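Local coordinates for tyrosine--tRNA ligase (Archaeoglobus fulgidus, PDB 2CYB), which attaches tyrosine to tRNA(Tyr), probably in two steps, first activating the amino acid with ATP and then transferring it to the acceptor end, at residues E44-M50 with Y222-R226. Sequence-based numbering, arbitrary orientation.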
loop_
_atom_site.group_PDB
_atom_site.type_symbol
_atom_site.label_atom_id
_atom_site.label_comp_id
_atom_site.label_asym_id
_atom_site.label_seq_id
_atom_site.Cartn_x
_atom_site.Cartn_y
_atom_site.Cartn_z
ATOM N N GLU A 44 13.372 5.982 -22.476
ATOM C CA GLU A 44 13.852 5.228 -23.621
ATOM C C GLU A 44 12.916 4.113 -24.027
ATOM O O GLU A 44 12.692 3.174 -23.267
ATOM C CB GLU A 44 15.220 4.614 -23.337
ATOM C CG GLU A 44 16.325 5.607 -23.065
ATOM C CD GLU A 44 17.683 5.057 -23.451
ATOM O OE1 GLU A 44 17.965 4.992 -24.665
ATOM O OE2 GLU A 44 18.460 4.680 -22.545
ATOM N N ILE A 45 12.371 4.218 -25.232
ATOM C CA ILE A 45 11.499 3.181 -25.764
ATOM C C ILE A 45 12.452 2.288 -26.561
ATOM O O ILE A 45 13.202 2.783 -27.398
ATOM C CB ILE A 45 10.431 3.780 -26.707
ATOM C CG1 ILE A 45 9.551 4.775 -25.943
ATOM C CG2 ILE A 45 9.580 2.676 -27.299
ATOM C CD1 ILE A 45 8.838 4.178 -24.741
ATOM N N HIS A 46 12.441 0.985 -26.295
ATOM C CA HIS A 46 13.339 0.069 -26.993
ATOM C C HIS A 46 12.633 -1.144 -27.600
ATOM O O HIS A 46 11.405 -1.225 -27.604
ATOM C CB HIS A 46 14.449 -0.394 -26.045
ATOM C CG HIS A 46 13.949 -0.970 -24.760
ATOM N ND1 HIS A 46 13.243 -2.153 -24.696
ATOM C CD2 HIS A 46 14.053 -0.530 -23.484
ATOM C CE1 HIS A 46 12.937 -2.416 -23.440
ATOM N NE2 HIS A 46 13.417 -1.445 -22.682
ATOM N N LEU A 47 13.417 -2.083 -28.123
ATOM C CA LEU A 47 12.852 -3.272 -28.746
ATOM C C LEU A 47 11.927 -4.034 -27.813
ATOM O O LEU A 47 10.971 -4.664 -28.267
ATOM C CB LEU A 47 13.964 -4.200 -29.248
ATOM C CG LEU A 47 14.744 -3.660 -30.452
ATOM C CD1 LEU A 47 15.805 -4.668 -30.883
ATOM C CD2 LEU A 47 13.785 -3.385 -31.594
ATOM N N GLY A 48 12.208 -3.974 -26.515
ATOM C CA GLY A 48 11.368 -4.661 -25.548
ATOM C C GLY A 48 9.942 -4.144 -25.619
ATOM O O GLY A 48 8.992 -4.925 -25.583
ATOM N N HIS A 49 9.793 -2.824 -25.713
ATOM C CA HIS A 49 8.474 -2.206 -25.812
ATOM C C HIS A 49 7.828 -2.625 -27.119
ATOM O O HIS A 49 6.638 -2.935 -27.167
ATOM C CB HIS A 49 8.588 -0.681 -25.809
ATOM C CG HIS A 49 9.101 -0.114 -24.527
ATOM N ND1 HIS A 49 8.281 0.183 -23.459
ATOM C CD2 HIS A 49 10.358 0.190 -24.130
ATOM C CE1 HIS A 49 9.013 0.645 -22.462
ATOM N NE2 HIS A 49 10.278 0.659 -22.844
ATOM N N MET A 50 8.626 -2.613 -28.186
ATOM C CA MET A 50 8.139 -2.976 -29.512
ATOM C C MET A 50 7.627 -4.414 -29.557
ATOM O O MET A 50 6.841 -4.774 -30.428
ATOM C CB MET A 50 9.243 -2.752 -30.550
ATOM C CG MET A 50 9.629 -1.285 -30.694
ATOM S SD MET A 50 10.975 -0.945 -31.845
ATOM C CE MET A 50 12.286 -0.526 -30.727
ATOM N N TYR A 222 20.904 -3.102 -25.552
ATOM C CA TYR A 222 19.616 -3.083 -26.234
ATOM C C TYR A 222 19.579 -1.931 -27.237
ATOM O O TYR A 222 20.414 -1.027 -27.183
ATOM C CB TYR A 222 18.487 -2.919 -25.210
ATOM C CG TYR A 222 18.535 -1.613 -24.447
ATOM C CD1 TYR A 222 18.118 -0.422 -25.038
ATOM C CD2 TYR A 222 19.018 -1.563 -23.139
ATOM C CE1 TYR A 222 18.181 0.785 -24.351
ATOM C CE2 TYR A 222 19.086 -0.358 -22.440
ATOM C CZ TYR A 222 18.666 0.812 -23.054
ATOM O OH TYR A 222 18.728 2.009 -22.378
ATOM N N ILE A 223 18.607 -1.968 -28.142
ATOM C CA ILE A 223 18.448 -0.931 -29.158
ATOM C C ILE A 223 17.240 -0.045 -28.854
ATOM O O ILE A 223 16.136 -0.541 -28.636
ATOM C CB ILE A 223 18.266 -1.558 -30.558
ATOM C CG1 ILE A 223 19.552 -2.282 -30.963
ATOM C CG2 ILE A 223 17.886 -0.485 -31.575
ATOM C CD1 ILE A 223 19.452 -3.041 -32.265
ATOM N N SER A 224 17.455 1.265 -28.852
ATOM C CA SER A 224 16.387 2.218 -28.571
ATOM C C SER A 224 15.862 2.814 -29.865
ATOM O O SER A 224 16.586 2.880 -30.858
ATOM C CB SER A 224 16.911 3.337 -27.669
ATOM O OG SER A 224 17.582 2.798 -26.544
ATOM N N VAL A 225 14.609 3.256 -29.853
ATOM C CA VAL A 225 13.996 3.843 -31.046
ATOM C C VAL A 225 14.670 5.148 -31.434
ATOM O O VAL A 225 14.396 5.706 -32.497
ATOM C CB VAL A 225 12.496 4.147 -30.831
ATOM C CG1 VAL A 225 11.745 2.870 -30.499
ATOM C CG2 VAL A 225 12.331 5.188 -29.724
ATOM N N ARG A 226 15.551 5.630 -30.568
ATOM C CA ARG A 226 16.247 6.883 -30.813
ATOM C C ARG A 226 17.668 6.658 -31.331
ATOM O O ARG A 226 18.343 7.606 -31.722
ATOM C CB ARG A 226 16.278 7.702 -29.521
ATOM C CG ARG A 226 16.388 9.200 -29.711
ATOM C CD ARG A 226 16.378 9.911 -28.360
ATOM N NE ARG A 226 16.482 11.360 -28.494
ATOM C CZ ARG A 226 15.559 12.128 -29.063
ATOM N NH1 ARG A 226 14.451 11.588 -29.557
ATOM N NH2 ARG A 226 15.743 13.441 -29.141
#
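Two backbone hydrogen bonds join I45 and L47 to the 222-226 loop around H46 and S224, whose CA atoms lie 4.0 Å apart, a single beta bridge. V225 N donates to I45 O at 2.9 Å, nearly straight at 171°. L47 N reaches I223 O at 3.2 Å and is more bent.

Among polar side chains, the E44 carboxylate spans two hydroxyls. Y222 OH donates to OE2 of E44 at 2.7 Å, approaching from above the carboxylate plane, while OE1 of E44 lies 2.9 Å from S224 OG. With chi1 at 63°, CG of Y222 sits between its backbone N and carbonyl carbon, and the ring turns a face to H46 CD2; the two ring planes meet obliquely, at 47°. A leucine in place of Y222 would probably leave OE2 of E44 without its hydroxyl donor and take away the ring that lies against CB of H46.

Apolar contacts form two groups. V225 CG1 meets M50 CE at a tight 3.4 Å, its CG2 packs on I45 CB, and helix 83-99 adds V96. L47 lies alongside I223, pointing the same way, with CD1 of L47 4.0 Å from CB of I223; L308 of helix 297-319 touches both.

H46 N-caps helix 47-61, its ND1 accepting from G48 N in the ring plane. The arrangement is the HIGH motif of a class I synthetase, held here against the loop that follows the KMSKS motif, whose M215 touches both H46 and Y222.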